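Local structure of titin (Homo sapiens, 1WAA) at residues His24-Leu29 with Gly57-Leu62. The protein is a giant muscle protein whose immunoglobulin domain, the one described here, probably serves as an elastic, force-bearing link in the sarcomere. Numbering follows the deposited sequence.
With ZN (zinc ion), chain G; ZN (zinc ion), chain H.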
# COMPACT_ATOMS: atom_id res chain seq x y z
N HIS E 24 22.59 -0.78 -5.53
CA HIS E 24 21.24 -1.13 -5.11
C HIS E 24 21.39 -2.32 -4.20
O HIS E 24 22.12 -3.25 -4.52
CB HIS E 24 20.40 -1.56 -6.31
CG HIS E 24 20.38 -0.56 -7.42
ND1 HIS E 24 21.16 -0.68 -8.55
CD2 HIS E 24 19.66 0.58 -7.59
CE1 HIS E 24 20.94 0.35 -9.36
NE2 HIS E 24 20.03 1.13 -8.80
N PHE E 25 20.74 -2.26 -3.04
CA PHE E 25 20.70 -3.39 -2.11
C PHE E 25 19.24 -3.87 -2.02
O PHE E 25 18.28 -3.08 -2.20
CB PHE E 25 21.18 -2.98 -0.74
CG PHE E 25 22.66 -2.76 -0.68
CD1 PHE E 25 23.50 -3.80 -0.32
CD2 PHE E 25 23.22 -1.53 -1.01
CE1 PHE E 25 24.90 -3.62 -0.25
CE2 PHE E 25 24.61 -1.35 -0.96
CZ PHE E 25 25.43 -2.40 -0.58
N GLU E 26 19.10 -5.15 -1.70
CA GLU E 26 17.81 -5.80 -1.78
C GLU E 26 17.71 -6.84 -0.67
O GLU E 26 18.59 -7.69 -0.51
CB GLU E 26 17.73 -6.47 -3.15
CG GLU E 26 16.47 -7.24 -3.39
CD GLU E 26 16.48 -7.99 -4.69
OE1 GLU E 26 15.39 -8.31 -5.20
OE2 GLU E 26 17.55 -8.28 -5.22
N ILE E 27 16.63 -6.78 0.11
CA ILE E 27 16.37 -7.85 1.11
C ILE E 27 14.91 -8.24 1.09
O ILE E 27 14.04 -7.38 0.88
CB ILE E 27 16.82 -7.43 2.52
CG1 ILE E 27 16.62 -8.56 3.54
CG2 ILE E 27 16.09 -6.21 2.98
CD1 ILE E 27 17.22 -8.26 4.87
N GLU E 28 14.63 -9.52 1.29
CA GLU E 28 13.25 -10.00 1.31
C GLU E 28 12.90 -10.57 2.68
O GLU E 28 13.62 -11.41 3.22
CB GLU E 28 13.06 -11.06 0.23
CG GLU E 28 11.60 -11.32 -0.11
CD GLU E 28 11.46 -12.34 -1.22
OE1 GLU E 28 11.02 -13.48 -0.94
OE2 GLU E 28 11.84 -12.01 -2.37
N LEU E 29 11.77 -10.14 3.22
CA LEU E 29 11.34 -10.61 4.53
C LEU E 29 10.30 -11.70 4.37
O LEU E 29 9.81 -11.94 3.27
CB LEU E 29 10.72 -9.44 5.32
CG LEU E 29 11.62 -8.61 6.23
CD1 LEU E 29 13.12 -8.74 5.94
CD2 LEU E 29 11.18 -7.19 6.24
N GLY E 57 5.70 -4.77 -0.48
CA GLY E 57 5.38 -6.12 0.02
C GLY E 57 6.51 -6.63 0.90
O GLY E 57 6.93 -5.92 1.81
N LYS E 58 7.01 -7.82 0.60
CA LYS E 58 8.12 -8.45 1.34
C LYS E 58 9.49 -7.87 1.03
O LYS E 58 10.49 -8.14 1.73
CB LYS E 58 8.14 -9.96 1.08
CG LYS E 58 6.89 -10.66 1.53
CD LYS E 58 7.07 -12.14 1.62
CE LYS E 58 7.06 -12.79 0.27
NZ LYS E 58 6.97 -14.27 0.44
N LYS E 59 9.54 -7.06 -0.03
CA LYS E 59 10.76 -6.49 -0.55
C LYS E 59 11.14 -5.13 0.05
O LYS E 59 10.31 -4.23 0.17
CB LYS E 59 10.64 -6.33 -2.06
CG LYS E 59 11.28 -7.47 -2.80
CD LYS E 59 12.79 -7.43 -2.63
CE LYS E 59 13.30 -8.85 -2.55
NZ LYS E 59 12.79 -9.76 -3.63
N HIS E 60 12.41 -5.00 0.43
CA HIS E 60 12.97 -3.74 0.87
C HIS E 60 14.21 -3.43 0.05
O HIS E 60 15.07 -4.28 -0.11
CB HIS E 60 13.33 -3.82 2.31
CG HIS E 60 12.16 -3.72 3.23
ND1 HIS E 60 11.34 -4.80 3.49
CD2 HIS E 60 11.67 -2.68 3.93
CE1 HIS E 60 10.40 -4.43 4.34
NE2 HIS E 60 10.59 -3.16 4.63
N ILE E 61 14.27 -2.22 -0.50
CA ILE E 61 15.37 -1.84 -1.38
C ILE E 61 16.02 -0.57 -0.92
O ILE E 61 15.35 0.33 -0.43
CB ILE E 61 14.84 -1.74 -2.82
CG1 ILE E 61 14.50 -3.14 -3.35
CG2 ILE E 61 15.83 -0.98 -3.76
CD1 ILE E 61 13.38 -3.16 -4.35
N LEU E 62 17.34 -0.49 -1.08
CA LEU E 62 18.07 0.74 -0.82
C LEU E 62 18.84 1.09 -2.07
O LEU E 62 19.59 0.23 -2.58
CB LEU E 62 19.07 0.54 0.32
CG LEU E 62 20.00 1.73 0.58
CD1 LEU E 62 19.21 2.92 1.11
CD2 LEU E 62 21.06 1.35 1.54
ZN ZN G . 21.93 -2.20 -9.30
ZN ZN H . 15.73 -9.92 -6.05
O HOH W 1 23.93 -2.63 -7.98
O HOH W 2 15.63 -11.63 -4.70
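Two neighbouring antiparallel strands of an immunoglobulin sheet meet here, 24-29 and 59-62. F25 with L62 and I27 with H60 are hydrogen-bonded pairs. F25 N reaches L62 O at 2.8 Å, I27 N H60 O at 3.0 Å, and L29 N K58 O at 2.8 Å. On the face of E26, E28, K59 and I61, the bent K59 chain brings its amine between two acids. K59 NZ makes a salt bridge to E28 OE2 at 2.7 Å, on that oxygen's anti lone pair. K59 NZ bonds E26 OE1 weakly, at 3.4 Å. E26 OE1 also binds a zinc ion, at 1.9 Å. E28 has CG anti to the backbone N (chi1 -163°) and an extended chain, which carries OE2 to K59; K10 also makes a salt bridge to this oxygen. With an alanine here, the amines of K59 and K10 would probably lose the carboxylate they share. On the other face, I27 CG2 packs on H60 CB at 3.7 Å. L29 CD2 meets H60 CE1 at 3.4 Å. W38 and F77 of the second sheet cover H60 and I27. Antiparallel pairing with one face turned to a second sheet is typical of the immunoglobulin beta sandwich.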